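Local coordinates for putative lipoprotein YcdA (Bacillus subtilis subsp. subtilis str. 168, PDB 4R4G) that is of unknown function but is probably a lipid-anchored cell-membrane protein joining an Ig-like N-terminal domain to a C-terminal domain of mixed helices and strands, at residues V57-F62 / E77-K82; S151-V156 / T170-N175. All coordinates share one frame; numbering follows the deposited sequence.

Contact 1 of 2, residues V57-F62 / E77-K82; sequences VDSMDF and EDYSEK
The aliphatic end of Lys82 overlaps Ser59, whose CB lies 3.8 Å from Lys82 CE, and this small patch is how two irregular loops of the Ig-like N-terminal domain meet. One loop joins strands 55-57 and 62-66, the other strands 69-71 and 86-88; each carries a short 3-10 turn. Lys82 illustrates how a long basic side chain can serve two purposes. Its CG is anti to the backbone N (chi1 -161°) and the chain runs on fully extended, which brings CE alongside Ser59 CB and takes NZ beyond it to a salt bridge with Asp75 and a hydrogen bond to the carbonyl O of Thr74. At its near end the same chain meets an aromatic group: Lys82 CB lies over one face of the Tyr79 ring, 4.1 Å from its plane and offset toward the rim. The hydroxyl end of the phenol nears the serine, Tyr79 OH lying 3.8 Å from Ser59 OG, too far for a hydrogen bond; Ser59 OG has a weak one with Leu83 O. Both approaches to Ser59 are those of one of two modelled conformers, and their detail is doubtful.

No hydrogen bond crosses the contact; those within each loop are local, and both loops use an Asx turn. In 57-62, Asp58 OD1 offers its anti lone pair to the backbone N of Met60 (a selenomethionine) at 2.9 Å, a nearly straight bond (169°), and Asp58 N in turn donates to Asp61 OD2 at 2.9 Å. In 77-82, one oxygen takes two donors from Ser80: both come from the same face of the Asp78 carboxylate, Ser80 N at 3.3 Å and Ser80 OG at 2.7 Å from Asp78 OD1.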
ATOM      1  N   VAL A  57       5.379  35.193   4.955  1.00 82.17           N
ATOM      2  CA  VAL A  57       5.964  33.881   5.225  1.00 78.40           C
ATOM      3  C   VAL A  57       5.493  32.907   4.142  1.00 82.42           C
ATOM      4  O   VAL A  57       4.286  32.772   3.914  1.00 86.36           O
ATOM      5  CB  VAL A  57       5.704  33.357   6.667  1.00 81.51           C
ATOM      6  CG1 VAL A  57       6.269  31.947   6.862  1.00 77.49           C
ATOM      7  CG2 VAL A  57       6.287  34.312   7.714  1.00 82.01           C
ATOM      8  N   ASP A  58       6.463  32.257   3.459  1.00 73.89           N
ATOM      9  CA  ASP A  58       6.234  31.306   2.371  1.00 72.30           C
ATOM     10  C   ASP A  58       7.059  30.042   2.580  1.00 72.03           C
ATOM     11  O   ASP A  58       8.057  30.061   3.311  1.00 69.43           O
ATOM     12  CB  ASP A  58       6.598  31.956   1.012  1.00 74.49           C
ATOM     13  CG  ASP A  58       6.093  31.227  -0.221  1.00 87.36           C
ATOM     14  OD1 ASP A  58       6.704  30.213  -0.603  1.00 87.81           O
ATOM     15  OD2 ASP A  58       5.086  31.673  -0.806  1.00 99.17           O
ATOM     16  N   SER A  59       6.628  28.940   1.927  1.00 67.45           N
ATOM     17  CA  SER A  59       7.309  27.644   1.924  0.50 64.49           C
ATOM     18  C   SER A  59       8.750  27.824   1.410  1.00 67.14           C
ATOM     19  O   SER A  59       9.682  27.230   1.953  1.00 66.05           O
ATOM     20  CB  SER A  59       6.546  26.655   1.045  0.50 66.07           C
ATOM     21  OG  SER A  59       5.203  27.071   0.853  0.50 74.72           O
HETATM   22  N   MSE A  60       8.918  28.683   0.351  1.00 64.77           N
HETATM   23  CA  MSE A  60      10.176  29.044  -0.323  0.50 63.93           C
HETATM   24  C   MSE A  60      11.225  29.641   0.618  1.00 66.08           C
HETATM   25  O   MSE A  60      12.377  29.790   0.231  1.00 66.73           O
HETATM   26  CB  MSE A  60       9.908  30.060  -1.443  0.50 68.34           C
HETATM   27  CG  MSE A  60       9.589  29.429  -2.786  0.50 76.62           C
HETATM   28 SE   MSE A  60       9.234  30.792  -4.138  0.38 88.10          SE
HETATM   29  CE  MSE A  60       9.180  29.599  -5.710  0.50 85.13           C
ATOM     30  N   ASP A  61      10.837  30.017   1.850  1.00 59.39           N
ATOM     31  CA  ASP A  61      11.748  30.618   2.829  1.00 56.52           C
ATOM     32  C   ASP A  61      12.514  29.534   3.571  1.00 58.76           C
ATOM     33  O   ASP A  61      13.424  29.831   4.357  1.00 58.20           O
ATOM     34  CB  ASP A  61      10.986  31.502   3.841  1.00 59.63           C
ATOM     35  CG  ASP A  61      10.162  32.591   3.214  1.00 70.97           C
ATOM     36  OD1 ASP A  61      10.500  33.013   2.082  1.00 71.99           O
ATOM     37  OD2 ASP A  61       9.186  33.030   3.850  1.00 79.40           O
ATOM     38  N   PHE A  62      12.131  28.270   3.361  1.00 55.20           N
ATOM     39  CA  PHE A  62      12.799  27.154   4.028  1.00 53.76           C
ATOM     40  C   PHE A  62      13.496  26.285   3.015  1.00 58.80           C
ATOM     41  O   PHE A  62      12.973  26.068   1.920  1.00 58.42           O
ATOM     42  CB  PHE A  62      11.811  26.300   4.850  1.00 55.10           C
ATOM     43  CG  PHE A  62      11.026  27.022   5.921  1.00 56.50           C
ATOM     44  CD1 PHE A  62       9.881  27.749   5.598  1.00 58.39           C
ATOM     45  CD2 PHE A  62      11.404  26.939   7.258  1.00 57.38           C
ATOM     46  CE1 PHE A  62       9.132  28.381   6.586  1.00 60.06           C
ATOM     47  CE2 PHE A  62      10.647  27.565   8.249  1.00 60.82           C
ATOM     48  CZ  PHE A  62       9.510  28.272   7.907  1.00 59.91           C
ATOM     49  N   GLU A  77      -0.091  15.479  -1.966  1.00 69.83           N
ATOM     50  CA  GLU A  77      -1.136  15.261  -2.975  1.00 70.82           C
ATOM     51  C   GLU A  77      -2.114  16.434  -2.947  1.00 76.14           C
ATOM     52  O   GLU A  77      -2.506  16.913  -4.003  1.00 77.39           O
ATOM     53  CB  GLU A  77      -1.856  13.923  -2.765  1.00 72.21           C
ATOM     54  CG  GLU A  77      -2.964  13.607  -3.770  1.00 79.04           C
ATOM     55  CD  GLU A  77      -4.375  13.986  -3.355  1.00100.98           C
ATOM     56  OE1 GLU A  77      -4.597  14.261  -2.152  1.00 91.52           O
ATOM     57  OE2 GLU A  77      -5.269  13.971  -4.232  1.00100.54           O
ATOM     58  N   ASP A  78      -2.455  16.938  -1.752  1.00 72.41           N
ATOM     59  CA  ASP A  78      -3.354  18.077  -1.629  1.00 74.37           C
ATOM     60  C   ASP A  78      -2.530  19.253  -1.131  1.00 79.86           C
ATOM     61  O   ASP A  78      -2.239  19.342   0.059  1.00 79.22           O
ATOM     62  CB  ASP A  78      -4.528  17.726  -0.699  1.00 77.29           C
ATOM     63  CG  ASP A  78      -5.593  18.778  -0.529  1.00 92.48           C
ATOM     64  OD1 ASP A  78      -5.436  19.888  -1.086  1.00 95.00           O
ATOM     65  OD2 ASP A  78      -6.566  18.515   0.198  1.00102.34           O
ATOM     66  N   TYR A  79      -2.144  20.159  -2.050  1.00 77.77           N
ATOM     67  CA  TYR A  79      -1.294  21.307  -1.750  1.00 77.00           C
ATOM     68  C   TYR A  79      -1.836  22.144  -0.579  1.00 83.44           C
ATOM     69  O   TYR A  79      -1.050  22.848   0.050  1.00 83.96           O
ATOM     70  CB  TYR A  79      -1.067  22.190  -2.994  1.00 79.43           C
ATOM     71  CG  TYR A  79      -0.065  23.301  -2.751  1.00 80.09           C
ATOM     72  CD1 TYR A  79       1.296  23.028  -2.664  1.00 79.16           C
ATOM     73  CD2 TYR A  79      -0.482  24.612  -2.552  1.00 82.85           C
ATOM     74  CE1 TYR A  79       2.218  24.034  -2.404  1.00 78.25           C
ATOM     75  CE2 TYR A  79       0.435  25.625  -2.268  1.00 82.88           C
ATOM     76  CZ  TYR A  79       1.785  25.324  -2.184  1.00 86.67           C
ATOM     77  OH  TYR A  79       2.732  26.288  -1.928  1.00 89.15           O
ATOM     78  N   SER A  80      -3.149  22.052  -0.254  1.00 80.67           N
ATOM     79  CA  SER A  80      -3.724  22.793   0.875  1.00 80.94           C
ATOM     80  C   SER A  80      -3.113  22.311   2.194  1.00 81.52           C
ATOM     81  O   SER A  80      -3.120  23.071   3.154  1.00 83.93           O
ATOM     82  CB  SER A  80      -5.246  22.680   0.907  1.00 86.61           C
ATOM     83  OG  SER A  80      -5.692  21.360   1.180  1.00 94.85           O
ATOM     84  N   GLU A  81      -2.512  21.095   2.210  1.00 73.80           N
ATOM     85  CA  GLU A  81      -1.843  20.504   3.370  1.00 72.77           C
ATOM     86  C   GLU A  81      -0.464  21.108   3.628  1.00 77.90           C
ATOM     87  O   GLU A  81       0.241  20.643   4.528  1.00 79.13           O
ATOM     88  CB  GLU A  81      -1.635  18.996   3.165  1.00 72.56           C
ATOM     89  CG  GLU A  81      -2.848  18.067   3.235  1.00 86.80           C
ATOM     90  CD  GLU A  81      -2.444  16.613   3.008  1.00108.19           C
ATOM     91  OE1 GLU A  81      -1.380  16.199   3.534  1.00100.39           O
ATOM     92  OE2 GLU A  81      -3.163  15.901   2.266  1.00 97.22           O
ATOM     93  N   LYS A  82      -0.043  22.081   2.808  1.00 72.55           N
ATOM     94  CA  LYS A  82       1.269  22.684   2.895  1.00 69.52           C
ATOM     95  C   LYS A  82       1.154  24.082   3.427  1.00 76.96           C
ATOM     96  O   LYS A  82       0.080  24.675   3.330  1.00 81.51           O
ATOM     97  CB  LYS A  82       1.914  22.675   1.497  1.00 69.61           C
ATOM     98  CG  LYS A  82       3.431  22.836   1.492  1.00 66.44           C
ATOM     99  CD  LYS A  82       4.009  22.631   0.123  1.00 63.48           C
ATOM    100  CE  LYS A  82       5.421  23.139   0.064  1.00 60.47           C
ATOM    101  NZ  LYS A  82       6.156  22.666  -1.138  1.00 64.07           N
TER

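Contact 2 of 2, residues S151-V156 / T170-N175; sequences SAYVDV and TGANKN
Tyr153 and Thr170 make the principal apolar contact, the threonine methyl approaching the phenol obliquely: Thr170 CG2 is 3.4 Å from Tyr153 CE2 and also close to CD2. With CG2 anti to its own carbonyl carbon, Thr170 directs the methyl to the ring and leaves OG1 for other work. At the far end of the phenol, the Ala172 methyl packs against the oxygen, CB lying 3.8 Å from Tyr153 OH, which also makes a weak hydrogen bond with Leu309 N. One turn on, Val156 CG1 lies 4.4 Å from Lys174 CE, a looser contact.

These contacts lay helix 145-157 against the junction of helices 165-170 and 174-192 in the C-terminal domain, whose family belongs to the NTF2 clan. Phe166 of the intervening helix adds an edge-to-face ring contact with Tyr153. Were Tyr153 replaced by an alanine, the Thr170 and Ala172 methyls would probably lose their packing surface and Phe166 its aromatic mate.

The polar interactions shape the junction itself. Thr170 OG1 accepts from Ala172 N at 3.3 Å, an ST turn, and is also hydrogen-bonded to Phe166 O. Gly171, between Thr170 and Ala172, is the first residue past helix 165-170 and has a positive phi of 92°. Asn173 then N-caps helix 174-192, its OD1 receiving Glu176 N, while Lys174 NZ forms a salt bridge with Asp162.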
ATOM      1  N   SER A 151      -1.653  -7.969   2.251  1.00 68.25           N
ATOM      2  CA  SER A 151      -1.029  -9.289   2.290  1.00 68.12           C
ATOM      3  C   SER A 151      -1.842 -10.243   3.187  1.00 72.47           C
ATOM      4  O   SER A 151      -1.970 -11.416   2.826  1.00 75.16           O
ATOM      5  CB  SER A 151       0.418  -9.181   2.770  1.00 72.87           C
ATOM      6  OG  SER A 151       1.152 -10.373   2.540  1.00 88.84           O
ATOM      7  N   ALA A 152      -2.416  -9.741   4.324  1.00 66.87           N
ATOM      8  CA  ALA A 152      -3.265 -10.522   5.249  1.00 67.44           C
ATOM      9  C   ALA A 152      -4.547 -10.987   4.550  1.00 71.94           C
ATOM     10  O   ALA A 152      -4.969 -12.123   4.746  1.00 72.87           O
ATOM     11  CB  ALA A 152      -3.616  -9.697   6.479  1.00 69.29           C
ATOM     12  N   TYR A 153      -5.143 -10.112   3.708  1.00 67.64           N
ATOM     13  CA  TYR A 153      -6.319 -10.402   2.901  1.00 66.83           C
ATOM     14  C   TYR A 153      -6.001 -11.530   1.943  1.00 68.92           C
ATOM     15  O   TYR A 153      -6.778 -12.466   1.847  1.00 70.45           O
ATOM     16  CB  TYR A 153      -6.771  -9.155   2.122  1.00 68.31           C
ATOM     17  CG  TYR A 153      -7.830  -8.327   2.814  1.00 72.66           C
ATOM     18  CD1 TYR A 153      -9.181  -8.612   2.656  1.00 75.86           C
ATOM     19  CD2 TYR A 153      -7.483  -7.229   3.598  1.00 74.30           C
ATOM     20  CE1 TYR A 153     -10.161  -7.831   3.262  1.00 79.21           C
ATOM     21  CE2 TYR A 153      -8.456  -6.441   4.213  1.00 76.94           C
ATOM     22  CZ  TYR A 153      -9.794  -6.752   4.048  1.00 87.74           C
ATOM     23  OH  TYR A 153     -10.753  -5.990   4.666  1.00 93.48           O
ATOM     24  N   VAL A 154      -4.837 -11.471   1.275  1.00 63.21           N
ATOM     25  CA  VAL A 154      -4.364 -12.487   0.325  1.00 61.14           C
ATOM     26  C   VAL A 154      -4.170 -13.823   1.071  1.00 64.46           C
ATOM     27  O   VAL A 154      -4.644 -14.865   0.604  1.00 63.35           O
ATOM     28  CB  VAL A 154      -3.087 -12.017  -0.439  1.00 62.70           C
ATOM     29  CG1 VAL A 154      -2.442 -13.156  -1.226  1.00 62.94           C
ATOM     30  CG2 VAL A 154      -3.424 -10.875  -1.380  1.00 60.97           C
ATOM     31  N   ASP A 155      -3.556 -13.772   2.254  1.00 62.00           N
ATOM     32  CA  ASP A 155      -3.315 -14.952   3.082  1.00 63.55           C
ATOM     33  C   ASP A 155      -4.610 -15.720   3.389  1.00 69.78           C
ATOM     34  O   ASP A 155      -4.711 -16.911   3.068  1.00 69.79           O
ATOM     35  CB  ASP A 155      -2.624 -14.540   4.393  1.00 66.38           C
ATOM     36  CG  ASP A 155      -1.109 -14.480   4.359  1.00 74.75           C
ATOM     37  OD1 ASP A 155      -0.530 -14.499   3.248  1.00 74.26           O
ATOM     38  OD2 ASP A 155      -0.502 -14.438   5.441  1.00 82.89           O
ATOM     39  N   VAL A 156      -5.616 -15.024   3.960  1.00 66.80           N
ATOM     40  CA  VAL A 156      -6.877 -15.646   4.362  1.00 66.96           C
ATOM     41  C   VAL A 156      -7.764 -16.006   3.165  1.00 70.13           C
ATOM     42  O   VAL A 156      -8.345 -17.092   3.184  1.00 72.95           O
ATOM     43  CB  VAL A 156      -7.670 -14.826   5.416  1.00 71.72           C
ATOM     44  CG1 VAL A 156      -6.820 -14.562   6.651  1.00 72.85           C
ATOM     45  CG2 VAL A 156      -8.213 -13.523   4.849  1.00 70.65           C
ATOM     46  N   THR A 170      -7.008  -5.550   9.966  1.00 79.42           N
ATOM     47  CA  THR A 170      -8.017  -5.090   8.997  1.00 77.95           C
ATOM     48  C   THR A 170      -9.338  -4.555   9.577  1.00 84.76           C
ATOM     49  O   THR A 170      -9.958  -3.697   8.954  1.00 84.83           O
ATOM     50  CB  THR A 170      -8.391  -6.238   8.048  1.00 77.41           C
ATOM     51  OG1 THR A 170      -9.013  -7.245   8.829  1.00 76.44           O
ATOM     52  CG2 THR A 170      -7.195  -6.838   7.338  1.00 71.94           C
ATOM     53  N   GLY A 171      -9.804  -5.124  10.680  1.00 83.49           N
ATOM     54  CA  GLY A 171     -11.090  -4.755  11.260  1.00 86.64           C
ATOM     55  C   GLY A 171     -12.250  -5.608  10.772  1.00 92.80           C
ATOM     56  O   GLY A 171     -13.320  -5.579  11.377  1.00 96.14           O
ATOM     57  N   ALA A 172     -12.055  -6.374   9.673  1.00 86.89           N
ATOM     58  CA  ALA A 172     -13.045  -7.287   9.074  1.00 86.15           C
ATOM     59  C   ALA A 172     -13.004  -8.616   9.796  1.00 92.78           C
ATOM     60  O   ALA A 172     -12.010  -8.884  10.464  1.00 93.59           O
ATOM     61  CB  ALA A 172     -12.733  -7.486   7.591  1.00 83.28           C
ATOM     62  N   ASN A 173     -14.049  -9.459   9.685  1.00 90.86           N
ATOM     63  CA  ASN A 173     -13.966 -10.770  10.323  1.00 91.73           C
ATOM     64  C   ASN A 173     -13.719 -11.800   9.234  1.00 93.05           C
ATOM     65  O   ASN A 173     -14.445 -11.828   8.232  1.00 91.66           O
ATOM     66  CB  ASN A 173     -15.159 -11.083  11.222  1.00 98.86           C
ATOM     67  CG  ASN A 173     -16.338 -11.749  10.589  1.00117.05           C
ATOM     68  OD1 ASN A 173     -16.431 -12.986  10.554  1.00109.98           O
ATOM     69  ND2 ASN A 173     -17.300 -10.935  10.179  1.00107.53           N
ATOM     70  N   LYS A 174     -12.619 -12.573   9.385  1.00 88.71           N
ATOM     71  CA  LYS A 174     -12.176 -13.524   8.374  1.00 86.31           C
ATOM     72  C   LYS A 174     -13.270 -14.487   7.969  1.00 91.45           C
ATOM     73  O   LYS A 174     -13.539 -14.592   6.777  1.00 91.02           O
ATOM     74  CB  LYS A 174     -10.869 -14.279   8.737  1.00 88.55           C
ATOM     75  CG  LYS A 174     -10.816 -15.085  10.037  1.00112.52           C
ATOM     76  CD  LYS A 174      -9.362 -15.516  10.379  1.00125.46           C
ATOM     77  CE  LYS A 174      -8.922 -16.843   9.775  1.00136.03           C
ATOM     78  NZ  LYS A 174      -7.526 -17.208  10.165  1.00141.17           N
ATOM     79  N   ASN A 175     -13.952 -15.114   8.930  1.00 89.31           N
ATOM     80  CA  ASN A 175     -14.974 -16.128   8.653  1.00 89.41           C
ATOM     81  C   ASN A 175     -16.020 -15.636   7.650  1.00 91.50           C
ATOM     82  O   ASN A 175     -16.251 -16.318   6.661  1.00 90.15           O
ATOM     83  CB  ASN A 175     -15.624 -16.613   9.939  1.00 94.32           C
ATOM     84  CG  ASN A 175     -14.601 -16.981  10.981  1.00127.94           C
ATOM     85  OD1 ASN A 175     -14.018 -18.070  10.940  1.00113.87           O
ATOM     86  ND2 ASN A 175     -14.276 -16.028  11.867  1.00129.19           N
TER

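The two contacts belong to different domains and lie on opposite sides of the chain's centre, about 22 Å apart at their nearest atoms, with no touch between them. Contact 1 is partly buried and joins two loops of the Ig-like beta domain; contact 2 is buried and sets a helix against a helix-to-helix junction, so no secondary-structure element is shared. Both cross mainly by apolar packing without a hydrogen bond, and both include a lysine whose CE takes part in the packing while its ammonium pairs with an aspartate. The local polar work differs: aspartate side chains accept the turn hydrogen bonds in the loops of contact 1, whereas a threonine and an asparagine organise the helix ends of contact 2.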